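Local structure of matrix protein VP40 (Lake Victoria marburgvirus, 5B0V) at residues L239-V251 and G299-N311. The protein forms the viral matrix, driving assembly and budding of Marburg virus particles at the plasma membrane, and helps the virus evade interferon signalling. Numbering follows the deposited sequence. Where two conformers were deposited one is given.
Sequences LLAISGILHQLRV and GFNNRQVVLAYAN
Leu239 and Leu307 meet through their CD2 methyls, 4.0 Å apart, at one end of a helix-on-strand packing in the C-terminal domain of this filovirus matrix protein. Here 239-243, the later part of helix 237-243, runs nearly antiparallel (153°) to strand 304-309, an outermost strand, within this chain, of the antiparallel sheet it forms with 205-210 and 218-219; the loop after the helix packs on the start of the same strand and the residues before it. The same CD2 of Leu239 also rests against CG1 of Val305. One turn on, Ile242 brings its CG2 to within 3.7 Å of Val305 CG2; Pro207 of the adjoining strand 205-210 touches both Leu239 and Ile242. Ser243 passes its CB across the same valine methyl, while its hydroxyl is turned back on the helix: OG, set between the backbone N and the carbonyl carbon, donates to Leu240 O, arriving above the carbonyl plane on the same face as Gly244 N.

A type I beta turn from Ser243 to Leu246 then changes the chain's direction. In Leu246, CG lies opposite the backbone N (chi1 179°), which carries CD2 to Val305 CG2 and over Gln304 CA, whereas CG and CD1 lie alongside Arg303 CB. Val305 CG2 thus touches Ile242, Ser243 and Leu246, and apolar packing passes here to polar anchoring. The Arg303 chain, extended from CG to NE, reaches toward the 246-249 backbone, and its NH1 donates to Leu246 O (3.0 Å), in the carbonyl plane on a lone pair. Leu249 places CB over a guanidinium face, and its carbonyl oxygen takes weak bonds from both NH1 and NH2. NE bonds weakly to Phe300 O, so the charged end is tied to backbone oxygens of both segments.

Finally, Val251 spreads its two methyls: CG2 approaches Arg303 NH2, and CG1 forms a CH-pi contact over the Phe300 ring, 4.0 Å from its centroid and 28° off the normal.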
ATOM      1  N   LEU A 239       1.997  39.436  13.009  1.00 27.27           N
ATOM      2  CA  LEU A 239       3.351  38.948  13.356  1.00 27.33           C
ATOM      3  C   LEU A 239       3.775  39.378  14.748  1.00 28.09           C
ATOM      4  O   LEU A 239       4.344  38.585  15.509  1.00 28.20           O
ATOM      5  CB  LEU A 239       4.410  39.398  12.351  1.00 27.65           C
ATOM      6  CG  LEU A 239       4.143  38.993  10.907  1.00 27.40           C
ATOM      7  CD1 LEU A 239       5.313  39.344  10.001  1.00 27.90           C
ATOM      8  CD2 LEU A 239       3.821  37.502  10.832  1.00 26.59           C
ATOM      9  N   LEU A 240       3.516  40.636  15.081  1.00 29.04           N
ATOM     10  CA  LEU A 240       3.896  41.137  16.391  1.00 29.89           C
ATOM     11  C   LEU A 240       3.113  40.457  17.489  1.00 29.81           C
ATOM     12  O   LEU A 240       3.630  40.257  18.569  1.00 30.36           O
ATOM     13  CB  LEU A 240       3.665  42.637  16.477  1.00 31.03           C
ATOM     14  CG  LEU A 240       4.842  43.473  16.025  1.00 31.87           C
ATOM     15  CD1 LEU A 240       4.416  44.917  16.097  1.00 33.06           C
ATOM     16  CD2 LEU A 240       6.068  43.186  16.883  1.00 32.07           C
ATOM     17  N   ALA A 241       1.851  40.147  17.221  1.00 29.67           N
ATOM     18  CA  ALA A 241       0.987  39.558  18.223  1.00 29.72           C
ATOM     19  C   ALA A 241       1.514  38.187  18.574  1.00 29.46           C
ATOM     20  O   ALA A 241       1.606  37.838  19.744  1.00 29.67           O
ATOM     21  CB  ALA A 241      -0.428  39.460  17.695  1.00 29.55           C
ATOM     22  N   ILE A 242       1.882  37.435  17.544  1.00 29.21           N
ATOM     23  CA  ILE A 242       2.462  36.102  17.708  1.00 29.36           C
ATOM     24  C   ILE A 242       3.785  36.116  18.483  1.00 30.12           C
ATOM     25  O   ILE A 242       3.959  35.342  19.438  1.00 29.99           O
ATOM     26  CB  ILE A 242       2.700  35.420  16.355  1.00 28.91           C
ATOM     27  CG1 ILE A 242       1.379  35.246  15.608  1.00 29.31           C
ATOM     28  CG2 ILE A 242       3.312  34.047  16.540  1.00 28.56           C
ATOM     29  CD1 ILE A 242       1.543  35.071  14.108  1.00 29.33           C
ATOM     30  N   SER A 243       4.722  36.985  18.104  1.00 30.87           N
ATOM     31  CA  SER A 243       6.009  36.984  18.808  1.00 32.01           C
ATOM     32  C   SER A 243       5.783  37.285  20.282  1.00 32.24           C
ATOM     33  O   SER A 243       6.486  36.755  21.141  1.00 32.37           O
ATOM     34  CB  SER A 243       6.997  37.959  18.193  1.00 33.01           C
ATOM     35  OG  SER A 243       6.431  39.242  18.139  1.00 34.22           O
ATOM     36  N   GLY A 244       4.754  38.074  20.564  1.00 32.17           N
ATOM     37  CA  GLY A 244       4.372  38.389  21.937  1.00 32.97           C
ATOM     38  C   GLY A 244       4.078  37.216  22.862  1.00 33.08           C
ATOM     39  O   GLY A 244       4.256  37.341  24.071  1.00 34.23           O
ATOM     40  N   ILE A 245       3.633  36.083  22.304  1.00 31.82           N
ATOM     41  CA  ILE A 245       3.362  34.883  23.090  1.00 31.35           C
ATOM     42  C   ILE A 245       4.113  33.682  22.563  1.00 30.93           C
ATOM     43  O   ILE A 245       3.843  32.541  22.955  1.00 30.26           O
ATOM     44  CB  ILE A 245       1.861  34.544  23.117  1.00 31.03           C
ATOM     45  CG1 ILE A 245       1.241  34.497  21.715  1.00 29.87           C
ATOM     46  CG2 ILE A 245       1.099  35.562  23.936  1.00 32.08           C
ATOM     47  CD1 ILE A 245       1.615  33.292  20.883  1.00 28.61           C
ATOM     48  N   LEU A 246       5.078  33.934  21.693  1.00 31.07           N
ATOM     49  CA  LEU A 246       5.787  32.865  20.993  1.00 30.67           C
ATOM     50  C   LEU A 246       6.450  31.887  21.930  1.00 30.66           C
ATOM     51  O   LEU A 246       6.465  30.701  21.709  1.00 30.75           O
ATOM     52  CB  LEU A 246       6.864  33.485  20.114  1.00 31.26           C
ATOM     53  CG  LEU A 246       7.736  32.528  19.319  1.00 31.47           C
ATOM     54  CD1 LEU A 246       6.935  31.682  18.331  1.00 30.24           C
ATOM     55  CD2 LEU A 246       8.787  33.355  18.586  1.00 32.55           C
ATOM     56  N   HIS A 247       7.014  32.423  22.988  1.00 31.80           N
ATOM     57  CA  HIS A 247       7.822  31.695  23.947  0.55 32.40           C
ATOM     58  C   HIS A 247       7.002  31.024  25.015  1.00 32.57           C
ATOM     59  O   HIS A 247       7.536  30.292  25.834  1.00 33.19           O
ATOM     60  CB  HIS A 247       8.710  32.718  24.674  0.55 33.83           C
ATOM     61  CG  HIS A 247       7.923  33.759  25.434  0.55 34.61           C
ATOM     62  ND1 HIS A 247       7.329  34.844  24.818  0.55 34.20           N
ATOM     63  CD2 HIS A 247       7.603  33.854  26.750  0.55 35.54           C
ATOM     64  CE1 HIS A 247       6.694  35.567  25.724  0.55 35.14           C
ATOM     65  NE2 HIS A 247       6.842  34.988  26.902  0.55 35.93           N
ATOM     66  N   GLN A 248       5.704  31.318  25.049  1.00 32.88           N
ATOM     67  CA  GLN A 248       4.801  30.654  25.999  1.00 33.97           C
ATOM     68  C   GLN A 248       4.114  29.434  25.385  1.00 31.82           C
ATOM     69  O   GLN A 248       3.503  28.643  26.096  1.00 31.47           O
ATOM     70  CB  GLN A 248       3.726  31.598  26.497  1.00 36.16           C
ATOM     71  CG  GLN A 248       4.245  32.793  27.253  1.00 39.17           C
ATOM     72  CD  GLN A 248       3.310  33.968  27.055  1.00 42.29           C
ATOM     73  OE1 GLN A 248       3.735  35.059  26.625  1.00 44.39           O
ATOM     74  NE2 GLN A 248       2.008  33.740  27.305  1.00 42.59           N
ATOM     75  N   LEU A 249       4.201  29.290  24.069  1.00 29.95           N
ATOM     76  CA  LEU A 249       3.548  28.185  23.430  1.00 28.68           C
ATOM     77  C   LEU A 249       4.178  26.905  23.941  1.00 29.01           C
ATOM     78  O   LEU A 249       5.395  26.856  24.062  1.00 29.03           O
ATOM     79  CB  LEU A 249       3.684  28.301  21.921  1.00 27.19           C
ATOM     80  CG  LEU A 249       2.925  29.476  21.293  1.00 26.76           C
ATOM     81  CD1 LEU A 249       3.109  29.465  19.780  1.00 25.61           C
ATOM     82  CD2 LEU A 249       1.452  29.439  21.669  1.00 26.97           C
ATOM     83  N   ARG A 250       3.348  25.902  24.255  1.00 29.21           N
ATOM     84  CA  ARG A 250       3.822  24.580  24.700  1.00 30.07           C
ATOM     85  C   ARG A 250       3.619  23.486  23.659  1.00 28.50           C
ATOM     86  O   ARG A 250       2.488  23.177  23.264  1.00 27.82           O
ATOM     87  CB  ARG A 250       3.109  24.140  25.964  1.00 32.11           C
ATOM     88  CG  ARG A 250       3.524  24.955  27.157  1.00 34.78           C
ATOM     89  CD  ARG A 250       2.759  24.497  28.380  1.00 37.53           C
ATOM     90  NE  ARG A 250       2.862  25.507  29.424  1.00 39.78           N
ATOM     91  CZ  ARG A 250       2.313  25.399  30.628  1.00 44.19           C
ATOM     92  NH1 ARG A 250       1.638  24.302  30.957  1.00 45.08           N
ATOM     93  NH2 ARG A 250       2.457  26.381  31.520  1.00 45.96           N
ATOM     94  N   VAL A 251       4.721  22.878  23.251  1.00 27.75           N
ATOM     95  CA  VAL A 251       4.682  21.751  22.335  1.00 26.95           C
ATOM     96  C   VAL A 251       4.506  20.453  23.131  1.00 27.34           C
ATOM     97  O   VAL A 251       5.257  20.178  24.039  1.00 27.89           O
ATOM     98  CB  VAL A 251       5.979  21.689  21.527  1.00 26.50           C
ATOM     99  CG1 VAL A 251       5.973  20.490  20.619  1.00 25.93           C
ATOM    100  CG2 VAL A 251       6.155  22.963  20.724  1.00 26.16           C
ATOM    101  N   GLY A 299      13.896  20.307  22.864  1.00 38.69           N
ATOM    102  CA  GLY A 299      14.485  20.831  21.610  1.00 37.53           C
ATOM    103  C   GLY A 299      13.612  21.743  20.748  1.00 36.55           C
ATOM    104  O   GLY A 299      13.911  21.965  19.581  1.00 35.33           O
ATOM    105  N   PHE A 300      12.528  22.265  21.315  1.00 36.90           N
ATOM    106  CA  PHE A 300      11.606  23.141  20.612  1.00 36.43           C
ATOM    107  C   PHE A 300      11.647  24.580  21.175  1.00 38.12           C
ATOM    108  O   PHE A 300      10.625  25.279  21.254  1.00 37.88           O
ATOM    109  CB  PHE A 300      10.201  22.585  20.768  1.00 35.46           C
ATOM    110  CG  PHE A 300       9.989  21.252  20.112  1.00 35.28           C
ATOM    111  CD1 PHE A 300      10.165  21.091  18.744  1.00 34.90           C
ATOM    112  CD2 PHE A 300       9.539  20.167  20.844  1.00 35.76           C
ATOM    113  CE1 PHE A 300       9.939  19.868  18.122  1.00 33.58           C
ATOM    114  CE2 PHE A 300       9.296  18.949  20.231  1.00 35.15           C
ATOM    115  CZ  PHE A 300       9.502  18.800  18.868  1.00 33.96           C
ATOM    116  N   ASN A 301      12.816  25.033  21.591  1.00 39.91           N
ATOM    117  CA  ASN A 301      12.895  26.323  22.284  1.00 41.55           C
ATOM    118  C   ASN A 301      13.418  27.463  21.432  1.00 40.51           C
ATOM    119  O   ASN A 301      13.191  28.617  21.758  1.00 39.64           O
ATOM    120  CB  ASN A 301      13.726  26.169  23.550  1.00 44.33           C
ATOM    121  CG  ASN A 301      13.037  25.291  24.575  1.00 45.79           C
ATOM    122  OD1 ASN A 301      11.806  25.276  24.657  1.00 45.23           O
ATOM    123  ND2 ASN A 301      13.822  24.557  25.363  1.00 48.04           N
ATOM    124  N   ASN A 302      14.129  27.112  20.362  1.00 40.21           N
ATOM    125  CA  ASN A 302      14.657  28.064  19.411  1.00 40.21           C
ATOM    126  C   ASN A 302      13.595  28.375  18.361  1.00 38.47           C
ATOM    127  O   ASN A 302      13.606  27.853  17.228  1.00 38.17           O
ATOM    128  CB  ASN A 302      15.916  27.514  18.760  1.00 41.94           C
ATOM    129  CG  ASN A 302      16.515  28.456  17.721  1.00 44.16           C
ATOM    130  OD1 ASN A 302      16.145  29.642  17.598  1.00 48.50           O
ATOM    131  ND2 ASN A 302      17.456  27.925  16.956  1.00 44.77           N
ATOM    132  N   ARG A 303      12.694  29.268  18.751  1.00 37.13           N
ATOM    133  CA  ARG A 303      11.523  29.599  17.969  1.00 34.69           C
ATOM    134  C   ARG A 303      11.706  30.938  17.301  1.00 34.69           C
ATOM    135  O   ARG A 303      12.436  31.796  17.791  1.00 36.63           O
ATOM    136  CB  ARG A 303      10.313  29.689  18.883  1.00 34.06           C
ATOM    137  CG  ARG A 303      10.146  28.494  19.797  1.00 33.73           C
ATOM    138  CD  ARG A 303       8.962  28.681  20.707  1.00 33.03           C
ATOM    139  NE  ARG A 303       8.635  27.386  21.275  1.00 32.37           N
ATOM    140  CZ  ARG A 303       7.963  27.204  22.397  1.00 33.03           C
ATOM    141  NH1 ARG A 303       7.488  28.222  23.087  1.00 33.47           N
ATOM    142  NH2 ARG A 303       7.721  25.977  22.811  1.00 33.72           N
ATOM    143  N   GLN A 304      11.004  31.124  16.195  1.00 33.42           N
ATOM    144  CA  GLN A 304      10.984  32.397  15.478  1.00 33.26           C
ATOM    145  C   GLN A 304       9.665  32.517  14.717  1.00 31.79           C
ATOM    146  O   GLN A 304       9.091  31.500  14.334  1.00 30.39           O
ATOM    147  CB  GLN A 304      12.171  32.449  14.519  1.00 33.91           C
ATOM    148  CG  GLN A 304      12.310  33.725  13.722  1.00 34.61           C
ATOM    149  CD  GLN A 304      13.560  33.676  12.879  1.00 35.37           C
ATOM    150  OE1 GLN A 304      13.569  33.036  11.854  1.00 35.33           O
ATOM    151  NE2 GLN A 304      14.630  34.309  13.329  1.00 37.23           N
ATOM    152  N   VAL A 305       9.204  33.750  14.497  1.00 32.25           N
ATOM    153  CA  VAL A 305       8.019  34.011  13.668  1.00 31.56           C
ATOM    154  C   VAL A 305       8.377  34.422  12.248  1.00 31.78           C
ATOM    155  O   VAL A 305       9.172  35.342  12.033  1.00 33.53           O
ATOM    156  CB  VAL A 305       7.167  35.153  14.217  1.00 32.37           C
ATOM    157  CG1 VAL A 305       5.904  35.301  13.391  1.00 32.10           C
ATOM    158  CG2 VAL A 305       6.823  34.897  15.663  1.00 33.09           C
ATOM    159  N   VAL A 306       7.765  33.754  11.281  1.00 30.66           N
ATOM    160  CA  VAL A 306       8.036  34.013   9.875  1.00 30.49           C
ATOM    161  C   VAL A 306       6.740  34.016   9.072  1.00 30.22           C
ATOM    162  O   VAL A 306       5.675  33.706   9.581  1.00 29.47           O
ATOM    163  CB  VAL A 306       9.037  32.982   9.300  1.00 29.93           C
ATOM    164  CG1 VAL A 306      10.387  33.117   9.993  1.00 30.96           C
ATOM    165  CG2 VAL A 306       8.525  31.548   9.443  1.00 28.90           C
ATOM    166  N   LEU A 307       6.872  34.366   7.804  1.00 30.96           N
ATOM    167  CA  LEU A 307       5.815  34.229   6.829  1.00 30.78           C
ATOM    168  C   LEU A 307       6.178  33.048   5.962  1.00 31.44           C
ATOM    169  O   LEU A 307       7.282  32.976   5.437  1.00 32.17           O
ATOM    170  CB  LEU A 307       5.729  35.472   5.973  1.00 31.81           C
ATOM    171  CG  LEU A 307       5.283  36.761   6.676  1.00 32.19           C
ATOM    172  CD1 LEU A 307       5.698  37.999   5.895  1.00 33.32           C
ATOM    173  CD2 LEU A 307       3.791  36.742   6.884  1.00 31.40           C
ATOM    174  N   ALA A 308       5.284  32.072   5.858  1.00 31.95           N
ATOM    175  CA  ALA A 308       5.548  30.905   5.033  1.00 32.11           C
ATOM    176  C   ALA A 308       4.389  30.650   4.092  1.00 32.90           C
ATOM    177  O   ALA A 308       3.261  31.090   4.340  1.00 33.81           O
ATOM    178  CB  ALA A 308       5.790  29.700   5.901  1.00 31.60           C
ATOM    179  N   TYR A 309       4.684  29.951   3.000  1.00 33.11           N
ATOM    180  CA  TYR A 309       3.651  29.441   2.120  1.00 32.67           C
ATOM    181  C   TYR A 309       2.897  28.343   2.820  1.00 32.04           C
ATOM    182  O   TYR A 309       3.478  27.528   3.543  1.00 31.82           O
ATOM    183  CB  TYR A 309       4.249  28.847   0.859  1.00 33.38           C
ATOM    184  CG  TYR A 309       4.859  29.861  -0.078  1.00 35.32           C
ATOM    185  CD1 TYR A 309       4.051  30.755  -0.789  1.00 36.26           C
ATOM    186  CD2 TYR A 309       6.234  29.901  -0.288  1.00 36.00           C
ATOM    187  CE1 TYR A 309       4.601  31.654  -1.662  1.00 37.24           C
ATOM    188  CE2 TYR A 309       6.789  30.802  -1.167  1.00 37.31           C
ATOM    189  CZ  TYR A 309       5.970  31.675  -1.842  1.00 38.06           C
ATOM    190  OH  TYR A 309       6.529  32.590  -2.691  1.00 41.20           O
ATOM    191  N   ALA A 310       1.591  28.309   2.600  1.00 32.91           N
ATOM    192  CA  ALA A 310       0.781  27.176   3.030  1.00 32.28           C
ATOM    193  C   ALA A 310       0.822  26.090   1.972  1.00 31.76           C
ATOM    194  O   ALA A 310       0.785  24.917   2.269  1.00 31.59           O
ATOM    195  CB  ALA A 310      -0.633  27.636   3.286  1.00 33.04           C
ATOM    196  N   ASN A 311       0.901  26.505   0.727  1.00 34.26           N
ATOM    197  CA  ASN A 311       0.929  25.595  -0.393  1.00 36.00           C
ATOM    198  C   ASN A 311       2.158  24.725  -0.317  1.00 35.96           C
ATOM    199  O   ASN A 311       3.258  25.239  -0.500  1.00 34.94           O
ATOM    200  CB  ASN A 311       0.911  26.407  -1.695  1.00 38.06           C
ATOM    201  CG  ASN A 311       0.967  25.544  -2.930  1.00 39.69           C
ATOM    202  OD1 ASN A 311       1.578  24.476  -2.933  1.00 40.89           O
ATOM    203  ND2 ASN A 311       0.319  26.004  -3.999  1.00 40.79           N
TER